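Local coordinates for protein acetyltransferase, GNAT family (Enterococcus faecalis, PDB 1U6M) that probably transfers an acyl group, most likely acetyl from acetyl-coenzyme A, to an acceptor, as other enzymes of the GNAT family do, at residues M26-L31 with V100-E105; T51-Y56 with I82-L87; V73-E78 with E112-T117; E107-E112 with Y182-K187. All coordinates share one frame; numbering follows the deposited sequence.

In the fold
Helix 12-25 runs out into residues 26-31, which contact 1 joins to residues 100-105, closing a loop with 68 residues between its segments. Within it lies contact 2, where the turn after helix 36-47 meets the start of helix 85-93. Contact 3 pairs strand 67-76 with strand 112-120 in the central sheet and crosses both earlier closures; a salt bridge from Arg53 to Asp116 joins it to contact 2. Contact 4 follows contacts 1 and 2 in series but crosses contact 3, sharing Glu112 with it. It fastens the approach to strand 112-120 onto strand 180-188, across strand 148-154, which lies between the two in the sheet.

Contact 1. Residues M26-L31 with V100-E105; sequences MELPIL and VRLFIE
The Phe103 ring receives the end of Met26 at an oblique angle, and Arg53 adds a cation-pi contact to the same ring. Met26 SD lies 4.3 Å from the centroid of Phe103, 46° off the ring normal, a Met-aromatic contact. A bend at the last torsion of the methionine (chi3 88°) turns its methyl along one bond of the ring: SD is 3.5 Å from Phe103 CE2, and Met26 CE is 3.5 Å from Phe103 CD2. The two side chains are set roughly perpendicular.

Further along, Leu28 sets its branch point on the backbone of the other segment, with Leu28 CG 3.5 Å from Arg101 O. That carbonyl also accepts a hydrogen bond from a water, at 2.7 Å from Arg101 O, and the same water accepts from Ile30 N. This water link takes the place of a direct bond, for no hydrogen bond joins the segments themselves. Between Ile30 and Val100 one methyl does the touching: Val100 CG2 is 3.6 Å from Ile30 CB and also meets the CG1 and CD1 atoms of that isoleucine. Pro29 only brushes the aliphatic part of Arg101.

This is loop-on-loop packing near the surface, the segments running in nearly opposite directions. Leu23 of helix 12-25 backs both Leu28 and Phe103. Phe91 of helix 85-93 lies against both Ile30 and Val100, while Met39 of helix 36-47 touches Ile30, so the two loops are wedged among three helices.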
# COMPACT_ATOMS: atom_id res chain seq x y z
N MET A 26 5.61 -11.83 1.28
CA MET A 26 5.20 -12.50 0.02
C MET A 26 6.24 -13.53 -0.43
O MET A 26 5.96 -14.34 -1.32
CB MET A 26 5.08 -11.49 -1.14
CG MET A 26 3.91 -10.60 -1.09
SD MET A 26 4.10 -9.19 -2.22
CE MET A 26 3.41 -9.92 -3.73
N GLU A 27 7.45 -13.43 0.13
CA GLU A 27 8.56 -14.31 -0.21
C GLU A 27 8.89 -14.22 -1.70
O GLU A 27 8.93 -15.21 -2.45
CB GLU A 27 8.26 -15.75 0.23
CG GLU A 27 7.81 -15.89 1.69
CD GLU A 27 7.52 -17.34 2.07
OE1 GLU A 27 6.32 -17.71 2.19
OE2 GLU A 27 8.51 -18.10 2.22
N LEU A 28 9.10 -13.00 -2.13
CA LEU A 28 9.37 -12.70 -3.50
C LEU A 28 10.74 -13.27 -3.79
O LEU A 28 11.66 -13.14 -2.96
CB LEU A 28 9.29 -11.19 -3.73
CG LEU A 28 8.16 -10.69 -4.67
CD1 LEU A 28 6.80 -11.42 -4.67
CD2 LEU A 28 7.96 -9.22 -4.48
N PRO A 29 10.87 -13.99 -4.93
CA PRO A 29 12.17 -14.60 -5.25
C PRO A 29 13.29 -13.60 -5.47
O PRO A 29 14.44 -13.98 -5.29
CB PRO A 29 11.88 -15.42 -6.54
CG PRO A 29 10.36 -15.66 -6.46
CD PRO A 29 9.84 -14.35 -5.94
N ILE A 30 13.00 -12.36 -5.84
CA ILE A 30 14.05 -11.35 -5.99
C ILE A 30 14.89 -11.12 -4.69
O ILE A 30 15.98 -10.61 -4.75
CB ILE A 30 13.49 -9.98 -6.51
CG1 ILE A 30 14.63 -9.07 -7.01
CG2 ILE A 30 12.52 -9.27 -5.49
CD1 ILE A 30 15.24 -9.57 -8.35
N LEU A 31 14.34 -11.46 -3.54
CA LEU A 31 15.03 -11.23 -2.30
C LEU A 31 16.16 -12.24 -2.10
O LEU A 31 17.03 -11.99 -1.28
CB LEU A 31 14.06 -11.25 -1.12
CG LEU A 31 12.91 -10.24 -1.21
CD1 LEU A 31 11.89 -10.52 -0.17
CD2 LEU A 31 13.36 -8.77 -1.15
N VAL A 100 11.10 -9.05 -13.20
CA VAL A 100 11.02 -9.54 -11.80
C VAL A 100 9.53 -9.76 -11.45
O VAL A 100 8.68 -8.92 -11.78
CB VAL A 100 11.67 -8.46 -10.86
CG1 VAL A 100 11.01 -7.11 -11.07
CG2 VAL A 100 11.61 -8.86 -9.37
N ARG A 101 9.21 -10.86 -10.79
CA ARG A 101 7.88 -11.15 -10.31
C ARG A 101 7.55 -10.21 -9.13
O ARG A 101 8.29 -10.13 -8.16
CB ARG A 101 7.75 -12.62 -9.83
CG ARG A 101 8.52 -13.64 -10.65
CD ARG A 101 8.37 -15.10 -10.08
NE ARG A 101 6.97 -15.45 -10.18
CZ ARG A 101 6.46 -16.27 -11.07
NH1 ARG A 101 7.24 -16.93 -11.93
NH2 ARG A 101 5.15 -16.41 -11.11
N LEU A 102 6.41 -9.53 -9.22
CA LEU A 102 5.96 -8.52 -8.27
C LEU A 102 4.56 -8.89 -7.85
O LEU A 102 4.31 -10.01 -7.40
CB LEU A 102 6.04 -7.11 -8.88
CG LEU A 102 7.47 -6.57 -9.11
CD1 LEU A 102 7.56 -5.15 -9.75
CD2 LEU A 102 8.39 -6.72 -7.83
N PHE A 103 3.61 -7.98 -7.97
CA PHE A 103 2.20 -8.31 -7.61
C PHE A 103 1.36 -8.69 -8.80
O PHE A 103 1.47 -8.12 -9.88
CB PHE A 103 1.53 -7.12 -6.90
CG PHE A 103 2.38 -6.50 -5.83
CD1 PHE A 103 3.40 -5.61 -6.17
CD2 PHE A 103 2.15 -6.78 -4.49
CE1 PHE A 103 4.18 -5.02 -5.21
CE2 PHE A 103 2.93 -6.16 -3.51
CZ PHE A 103 3.96 -5.30 -3.88
N ILE A 104 0.47 -9.63 -8.57
CA ILE A 104 -0.64 -9.84 -9.50
C ILE A 104 -1.64 -8.68 -9.33
O ILE A 104 -2.06 -8.36 -8.23
CB ILE A 104 -1.23 -11.25 -9.35
CG1 ILE A 104 -0.08 -12.28 -9.38
CG2 ILE A 104 -2.20 -11.53 -10.49
CD1 ILE A 104 -0.53 -13.73 -9.32
N GLU A 105 -1.93 -8.00 -10.44
CA GLU A 105 -2.63 -6.69 -10.44
C GLU A 105 -4.14 -6.87 -10.69
O GLU A 105 -4.73 -6.26 -11.60
CB GLU A 105 -2.00 -5.71 -11.48
CG GLU A 105 -0.55 -5.22 -11.19
CD GLU A 105 0.08 -4.46 -12.39
OE1 GLU A 105 -0.28 -4.79 -13.55
OE2 GLU A 105 0.93 -3.54 -12.17
O HOH W 1 10.51 -11.54 -7.40

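Contact 2. Residues T51-Y56 with I82-L87; sequences TYRYGY and IIDEPL
Asp84 OD1 is held by Arg53 NE at 2.9 Å and by a water, 2.7 Å away from Asp84 OD1, that also bonds to Tyr52 OH. Arg53 NH2 takes the second oxygen, Asp84 OD2, at 3.0 Å. The salt bridge is thus side-on, each oxygen met on its syn side, with guanidinium and carboxylate planes 22° apart. Over one face of the guanidinium sits Ile83 CD1, 3.4 Å from Arg53 CZ. The remaining nitrogen, Arg53 NH1, makes a salt bridge to Asp116.

Residues Tyr52 to Gly55 form a type I beta turn, and its second residue bonds to the loop leading into helix 85-93: Arg53 N donates to Ile83 O at 2.8 Å. Tyr52 CA points a hydrogen at the same oxygen. With CG anti to the backbone N (chi1 -178°), Tyr52 passes at a slant over Pro86 and Leu87, its CB 3.7 Å from Pro86 CB and its OH 3.5 Å from Leu87 CG. Leu43 and Ala46 of helix 36-47 also pack on this tyrosine. Thr51 CB rests 3.7 Å from Ile82 CD1, and a water lies between the threonine hydroxyl and Ile82 O.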
# COMPACT_ATOMS: atom_id res chain seq x y z
N THR A 51 3.59 8.04 -10.30
CA THR A 51 2.69 6.93 -10.61
C THR A 51 3.05 5.59 -9.94
O THR A 51 2.27 4.62 -10.01
CB THR A 51 2.58 6.66 -12.15
OG1 THR A 51 3.79 6.11 -12.63
CG2 THR A 51 2.30 7.95 -12.97
N TYR A 52 4.20 5.50 -9.29
CA TYR A 52 4.56 4.23 -8.64
C TYR A 52 3.55 3.83 -7.53
O TYR A 52 3.01 4.70 -6.82
CB TYR A 52 6.00 4.29 -8.09
CG TYR A 52 6.44 3.00 -7.46
CD1 TYR A 52 6.32 1.79 -8.17
CD2 TYR A 52 7.02 2.98 -6.16
CE1 TYR A 52 6.68 0.57 -7.59
CE2 TYR A 52 7.40 1.74 -5.57
CZ TYR A 52 7.23 0.55 -6.32
OH TYR A 52 7.59 -0.68 -5.79
N ARG A 53 3.28 2.52 -7.43
CA ARG A 53 2.50 1.93 -6.35
C ARG A 53 2.75 2.61 -4.98
O ARG A 53 1.82 3.00 -4.27
CB ARG A 53 2.80 0.45 -6.25
CG ARG A 53 1.89 -0.27 -5.24
CD ARG A 53 2.32 -1.76 -5.15
NE ARG A 53 1.98 -2.49 -6.38
CZ ARG A 53 0.82 -3.15 -6.56
NH1 ARG A 53 -0.10 -3.19 -5.61
NH2 ARG A 53 0.58 -3.78 -7.70
N TYR A 54 4.02 2.76 -4.64
CA TYR A 54 4.43 3.38 -3.41
C TYR A 54 5.08 4.70 -3.66
O TYR A 54 5.98 5.06 -2.93
CB TYR A 54 5.42 2.45 -2.65
CG TYR A 54 4.82 1.09 -2.38
CD1 TYR A 54 3.71 0.94 -1.53
CD2 TYR A 54 5.34 -0.06 -2.95
CE1 TYR A 54 3.14 -0.35 -1.28
CE2 TYR A 54 4.74 -1.33 -2.70
CZ TYR A 54 3.66 -1.44 -1.88
OH TYR A 54 3.10 -2.67 -1.63
N GLY A 55 4.68 5.40 -4.72
CA GLY A 55 5.14 6.75 -4.96
C GLY A 55 4.73 7.62 -3.78
O GLY A 55 3.64 7.43 -3.25
N TYR A 56 5.57 8.57 -3.36
CA TYR A 56 5.17 9.44 -2.24
C TYR A 56 3.82 10.12 -2.44
O TYR A 56 3.07 10.27 -1.51
CB TYR A 56 6.26 10.43 -1.80
CG TYR A 56 6.49 11.54 -2.78
CD1 TYR A 56 5.75 12.72 -2.72
CD2 TYR A 56 7.48 11.44 -3.74
CE1 TYR A 56 5.97 13.75 -3.61
CE2 TYR A 56 7.71 12.46 -4.67
CZ TYR A 56 6.95 13.61 -4.60
OH TYR A 56 7.15 14.64 -5.52
N ILE A 82 -0.75 0.38 -14.22
CA ILE A 82 0.43 1.19 -14.47
C ILE A 82 1.38 1.38 -13.25
O ILE A 82 2.44 2.03 -13.41
CB ILE A 82 0.09 2.57 -15.17
CG1 ILE A 82 -0.88 3.45 -14.35
CG2 ILE A 82 -0.53 2.33 -16.50
CD1 ILE A 82 -0.20 4.61 -13.58
N ILE A 83 1.03 0.81 -12.08
CA ILE A 83 1.67 1.21 -10.80
C ILE A 83 3.07 0.60 -10.52
O ILE A 83 3.91 1.19 -9.82
CB ILE A 83 0.69 1.01 -9.54
CG1 ILE A 83 0.11 -0.40 -9.51
CG2 ILE A 83 -0.36 2.21 -9.46
CD1 ILE A 83 -0.74 -0.72 -8.31
N ASP A 84 3.32 -0.55 -11.12
CA ASP A 84 4.59 -1.29 -10.96
C ASP A 84 5.66 -0.98 -11.99
O ASP A 84 6.84 -1.32 -11.76
CB ASP A 84 4.35 -2.78 -10.90
CG ASP A 84 3.62 -3.21 -9.59
OD1 ASP A 84 3.92 -2.66 -8.48
OD2 ASP A 84 2.76 -4.11 -9.69
N GLU A 85 5.26 -0.30 -13.08
CA GLU A 85 6.17 0.12 -14.15
C GLU A 85 7.39 0.87 -13.63
O GLU A 85 8.48 0.50 -14.01
CB GLU A 85 5.52 0.99 -15.26
CG GLU A 85 4.31 0.39 -15.97
CD GLU A 85 3.80 1.28 -17.14
OE1 GLU A 85 4.38 2.37 -17.38
OE2 GLU A 85 2.87 0.88 -17.83
N PRO A 86 7.21 1.95 -12.83
CA PRO A 86 8.39 2.62 -12.25
C PRO A 86 9.47 1.72 -11.62
O PRO A 86 10.67 1.99 -11.84
CB PRO A 86 7.76 3.60 -11.25
CG PRO A 86 6.46 4.00 -11.96
CD PRO A 86 5.96 2.67 -12.46
N LEU A 87 9.07 0.68 -10.87
CA LEU A 87 10.06 -0.24 -10.26
C LEU A 87 10.80 -1.05 -11.35
O LEU A 87 11.98 -1.30 -11.22
CB LEU A 87 9.43 -1.24 -9.26
CG LEU A 87 10.19 -1.65 -8.00
CD1 LEU A 87 9.90 -3.10 -7.37
CD2 LEU A 87 11.69 -1.24 -7.89
O HOH W 2 3.39 4.31 -14.33
O HOH W 3 6.01 -2.76 -6.75

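Contact 3. Residues V73-E78 with E112-T117; sequences VGYPAE and EWYLDT
Strands 73-76 and 112-117 pair antiparallel, their directions 151° apart, with a classic beta bulge where Asp116 and Thr117 both face Val73. Val73 O accepts from two backbone donors, Asp116 N at 2.8 Å and Thr117 N at 3.1 Å, while Val73 N donates a hydrogen bond to Thr117 O. Tyr75 and Tyr114 exchange a further pair of backbone bonds, and Ala77 N donates to Glu112 O where the first strand turns away. A bulge at this place is characteristic of the GNAT fold, where this strand and the next splay apart to receive acetyl-coenzyme A; the same role is probable here. A sulfate, probably from the crystallisation liquor, lies near the Leu115 side chain.

On the face bearing Trp113, the indole lies down on the neighbouring strand. Its CH2 atom is 3.3 Å from Gly74 CA, an approach open to it because the glycine has no side chain, and the Gly74-Tyr75 peptide covers one face of the ring. A chi1 of -169° swings the indole over that strand. Pro76 CD lies 4.1 Å from Trp113 CD1, approaching obliquely.

On the opposite face, the side chains of Val73 and Thr117 lie side by side, with Val73 CG2 3.8 Å from Thr117 CG2. Tyr75 and Tyr114 also run together, their rings inclined by 51°. The Tyr75 hydroxyl donates to Asp116 OD1 at 2.7 Å, reaching the carboxylate from its anti side. With Arg53 as a second partner of this oxygen, the carboxylate should be fixed in direction.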
# COMPACT_ATOMS: atom_id res chain seq x y z
N VAL A 73 -1.36 3.60 1.92
CA VAL A 73 -1.07 3.64 0.47
C VAL A 73 -2.28 3.16 -0.37
O VAL A 73 -2.87 2.11 -0.04
CB VAL A 73 0.09 2.67 0.07
CG1 VAL A 73 0.49 2.94 -1.45
CG2 VAL A 73 1.26 2.86 1.01
N GLY A 74 -2.64 3.93 -1.40
CA GLY A 74 -3.78 3.59 -2.23
C GLY A 74 -3.83 4.45 -3.49
O GLY A 74 -3.03 5.40 -3.65
N TYR A 75 -4.80 4.15 -4.38
CA TYR A 75 -4.81 4.75 -5.71
C TYR A 75 -6.20 4.55 -6.29
O TYR A 75 -6.90 3.57 -5.91
CB TYR A 75 -3.71 4.12 -6.65
CG TYR A 75 -3.50 2.63 -6.43
CD1 TYR A 75 -4.37 1.68 -7.00
CD2 TYR A 75 -2.45 2.17 -5.61
CE1 TYR A 75 -4.22 0.28 -6.73
CE2 TYR A 75 -2.29 0.78 -5.34
CZ TYR A 75 -3.17 -0.14 -5.91
OH TYR A 75 -3.01 -1.50 -5.63
N PRO A 76 -6.60 5.43 -7.24
CA PRO A 76 -7.81 5.12 -8.10
C PRO A 76 -7.68 3.75 -8.71
O PRO A 76 -6.62 3.42 -9.15
CB PRO A 76 -7.77 6.17 -9.19
CG PRO A 76 -7.05 7.42 -8.45
CD PRO A 76 -6.01 6.77 -7.52
N ALA A 77 -8.74 2.94 -8.71
CA ALA A 77 -8.74 1.59 -9.35
C ALA A 77 -8.21 1.55 -10.80
O ALA A 77 -7.61 0.55 -11.23
CB ALA A 77 -10.11 1.00 -9.30
N GLU A 78 -8.48 2.60 -11.58
CA GLU A 78 -8.00 2.62 -12.99
C GLU A 78 -6.47 2.69 -13.11
O GLU A 78 -5.97 2.47 -14.19
CB GLU A 78 -8.67 3.74 -13.80
CG GLU A 78 -8.38 5.15 -13.30
CD GLU A 78 -9.30 5.62 -12.17
OE1 GLU A 78 -9.28 6.86 -11.91
OE2 GLU A 78 -10.01 4.79 -11.52
N GLU A 112 -13.74 2.69 -7.26
CA GLU A 112 -13.24 2.92 -5.90
C GLU A 112 -11.87 3.63 -5.88
O GLU A 112 -11.12 3.58 -6.87
CB GLU A 112 -13.22 1.59 -5.13
CG GLU A 112 -12.02 0.74 -5.45
CD GLU A 112 -12.20 -0.69 -5.11
OE1 GLU A 112 -11.31 -1.49 -5.44
OE2 GLU A 112 -13.25 -1.04 -4.55
N TRP A 113 -11.57 4.34 -4.80
CA TRP A 113 -10.19 4.60 -4.40
C TRP A 113 -9.74 3.35 -3.61
O TRP A 113 -10.37 2.97 -2.61
CB TRP A 113 -10.10 5.82 -3.56
CG TRP A 113 -8.68 6.33 -3.30
CD1 TRP A 113 -8.00 7.28 -4.02
CD2 TRP A 113 -7.79 5.93 -2.24
NE1 TRP A 113 -6.75 7.49 -3.46
CE2 TRP A 113 -6.59 6.67 -2.38
CE3 TRP A 113 -7.88 5.00 -1.19
CZ2 TRP A 113 -5.51 6.53 -1.49
CZ3 TRP A 113 -6.79 4.85 -0.30
CH2 TRP A 113 -5.64 5.61 -0.45
N TYR A 114 -8.77 2.63 -4.15
CA TYR A 114 -8.40 1.36 -3.56
C TYR A 114 -7.27 1.48 -2.51
O TYR A 114 -6.19 2.06 -2.80
CB TYR A 114 -7.98 0.38 -4.64
CG TYR A 114 -7.54 -0.95 -4.07
CD1 TYR A 114 -6.19 -1.37 -4.14
CD2 TYR A 114 -8.45 -1.81 -3.45
CE1 TYR A 114 -5.79 -2.61 -3.62
CE2 TYR A 114 -8.02 -3.06 -2.92
CZ TYR A 114 -6.71 -3.43 -3.01
OH TYR A 114 -6.30 -4.64 -2.47
N LEU A 115 -7.52 0.95 -1.30
CA LEU A 115 -6.52 0.91 -0.24
C LEU A 115 -5.64 -0.31 -0.45
O LEU A 115 -6.05 -1.42 -0.21
CB LEU A 115 -7.14 0.90 1.16
CG LEU A 115 -6.22 0.60 2.38
CD1 LEU A 115 -5.14 1.61 2.47
CD2 LEU A 115 -7.04 0.48 3.75
N ASP A 116 -4.40 -0.06 -0.88
CA ASP A 116 -3.41 -1.09 -1.12
C ASP A 116 -2.81 -1.61 0.21
O ASP A 116 -2.77 -2.80 0.45
CB ASP A 116 -2.30 -0.45 -1.96
CG ASP A 116 -1.28 -1.46 -2.44
OD1 ASP A 116 -1.12 -1.63 -3.66
OD2 ASP A 116 -0.65 -2.12 -1.61
N THR A 117 -2.33 -0.70 1.06
CA THR A 117 -1.75 -1.12 2.29
C THR A 117 -1.76 -0.10 3.41
O THR A 117 -1.60 1.10 3.18
CB THR A 117 -0.33 -1.76 2.09
OG1 THR A 117 -0.04 -2.45 3.32
CG2 THR A 117 0.76 -0.76 2.02
O HOH W 4 -3.55 8.15 -3.53

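Contact 4. Residues E107-E112 with Y182-K187; sequences ETLPNE and YNHMQK
Apolar packing comes from Leu109, which lies over one face of the His184 imidazole. Leu109 CG stands 4.0 Å from the ring centroid of His184 and 22° off its normal, a CH-pi contact, and the two side chains slide past each other in opposite directions. The first torsion of His184 (chi1 -165°) extends the side chain from its strand and carries the ring up to the loop.

Polar contacts gather at the rim of that ring. Glu112 comes from the opposite direction and meets it edge-on, carboxylate and imidazole nearly coplanar. His184 NE2 donates to Glu112 OE1 at 2.9 Å, but the bond is bent and weak. A far straighter bond holds the same oxygen within the loop: Leu109 N donates to Glu112 OE1 at 2.8 Å, from above the carboxylate plane. This bond spans the type II beta turn from Leu109 to Glu112 and steadies the acid in front of the histidine. At another edge position of the ring, Glu107 O is 3.4 Å from His184 CD2. His184 ND1, by contrast, is buried and has no polar partner in the model. The Gln186 side chain lies crosswise to that of Glu112, its CG 3.8 Å from Glu112 OE2.

The loop lies across one side of the sheet just before strand 112-120. Leu109 continues onto Val172 and Met175 of strand 170-177, His184 packs on Tyr114 and on Asn152 of strand 148-154, and Asn152 also donates to Glu107 O.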
# COMPACT_ATOMS: atom_id res chain seq x y z
N GLU A 107 -6.87 -6.83 -8.10
CA GLU A 107 -7.46 -6.76 -6.78
C GLU A 107 -8.50 -5.64 -6.56
O GLU A 107 -9.21 -5.64 -5.56
CB GLU A 107 -6.37 -6.80 -5.70
CG GLU A 107 -5.28 -5.76 -5.80
CD GLU A 107 -4.09 -6.08 -4.89
OE1 GLU A 107 -3.42 -5.18 -4.34
OE2 GLU A 107 -3.81 -7.27 -4.74
N THR A 108 -8.59 -4.71 -7.50
CA THR A 108 -9.51 -3.57 -7.39
C THR A 108 -10.84 -3.79 -8.10
O THR A 108 -10.94 -4.66 -8.95
CB THR A 108 -8.87 -2.24 -7.87
OG1 THR A 108 -8.85 -2.19 -9.31
CG2 THR A 108 -7.47 -2.07 -7.31
N LEU A 109 -11.85 -3.01 -7.71
CA LEU A 109 -13.10 -2.84 -8.47
C LEU A 109 -13.18 -1.44 -9.12
O LEU A 109 -12.62 -0.48 -8.59
CB LEU A 109 -14.32 -3.03 -7.58
CG LEU A 109 -14.65 -4.41 -7.00
CD1 LEU A 109 -16.06 -4.39 -6.47
CD2 LEU A 109 -14.46 -5.56 -8.03
N PRO A 110 -13.89 -1.32 -10.29
CA PRO A 110 -14.01 0.00 -10.95
C PRO A 110 -14.56 1.09 -10.02
O PRO A 110 -15.36 0.79 -9.16
CB PRO A 110 -15.01 -0.27 -12.10
CG PRO A 110 -14.94 -1.73 -12.36
CD PRO A 110 -14.59 -2.40 -11.05
N ASN A 111 -14.15 2.34 -10.17
CA ASN A 111 -14.79 3.42 -9.40
C ASN A 111 -14.55 3.56 -7.85
O ASN A 111 -15.10 4.48 -7.21
CB ASN A 111 -16.31 3.45 -9.71
CG ASN A 111 -16.59 3.53 -11.24
OD1 ASN A 111 -17.32 2.68 -11.79
ND2 ASN A 111 -15.97 4.52 -11.92
N GLU A 112 -13.74 2.69 -7.26
CA GLU A 112 -13.24 2.92 -5.90
C GLU A 112 -11.87 3.63 -5.88
O GLU A 112 -11.12 3.58 -6.87
CB GLU A 112 -13.22 1.59 -5.13
CG GLU A 112 -12.02 0.74 -5.45
CD GLU A 112 -12.20 -0.69 -5.11
OE1 GLU A 112 -11.31 -1.49 -5.44
OE2 GLU A 112 -13.25 -1.04 -4.55
N TYR A 182 -10.24 -13.54 -0.51
CA TYR A 182 -10.43 -12.23 0.13
C TYR A 182 -11.86 -11.77 0.05
O TYR A 182 -12.53 -12.09 -0.91
CB TYR A 182 -9.54 -11.18 -0.53
CG TYR A 182 -8.07 -11.41 -0.35
CD1 TYR A 182 -7.36 -12.19 -1.25
CD2 TYR A 182 -7.38 -10.82 0.70
CE1 TYR A 182 -5.97 -12.40 -1.07
CE2 TYR A 182 -6.03 -11.02 0.89
CZ TYR A 182 -5.33 -11.81 0.00
OH TYR A 182 -3.99 -11.99 0.16
N ASN A 183 -12.32 -11.03 1.07
CA ASN A 183 -13.54 -10.19 0.98
C ASN A 183 -13.18 -8.80 0.44
O ASN A 183 -12.35 -8.09 1.03
CB ASN A 183 -14.21 -9.99 2.36
CG ASN A 183 -14.75 -11.28 2.96
OD1 ASN A 183 -15.74 -11.82 2.48
ND2 ASN A 183 -14.09 -11.78 4.03
N HIS A 184 -13.83 -8.39 -0.64
CA HIS A 184 -13.64 -7.02 -1.09
C HIS A 184 -14.75 -6.23 -0.45
O HIS A 184 -15.92 -6.60 -0.56
CB HIS A 184 -13.63 -6.89 -2.61
CG HIS A 184 -13.09 -5.58 -3.11
ND1 HIS A 184 -13.87 -4.45 -3.24
CD2 HIS A 184 -11.85 -5.23 -3.53
CE1 HIS A 184 -13.13 -3.45 -3.71
NE2 HIS A 184 -11.90 -3.90 -3.89
N MET A 185 -14.37 -5.17 0.29
CA MET A 185 -15.27 -4.35 1.06
C MET A 185 -15.19 -2.90 0.55
O MET A 185 -14.17 -2.48 0.01
CB MET A 185 -14.94 -4.42 2.54
CG MET A 185 -14.81 -5.86 3.16
SD MET A 185 -14.44 -5.83 4.97
CE MET A 185 -16.11 -5.48 5.59
N GLN A 186 -16.28 -2.15 0.64
CA GLN A 186 -16.25 -0.75 0.25
C GLN A 186 -16.95 0.06 1.28
O GLN A 186 -17.81 -0.43 1.98
CB GLN A 186 -16.92 -0.52 -1.08
CG GLN A 186 -16.21 -1.20 -2.22
CD GLN A 186 -16.70 -0.78 -3.57
OE1 GLN A 186 -15.95 -0.77 -4.52
NE2 GLN A 186 -17.97 -0.40 -3.65
N LYS A 187 -16.60 1.32 1.35
CA LYS A 187 -17.24 2.25 2.23
C LYS A 187 -17.58 3.43 1.37
O LYS A 187 -16.74 3.92 0.65
CB LYS A 187 -16.26 2.67 3.32
CG LYS A 187 -16.78 3.75 4.17
CD LYS A 187 -15.79 4.21 5.20
CE LYS A 187 -16.45 5.35 6.03
NZ LYS A 187 -15.50 5.69 7.02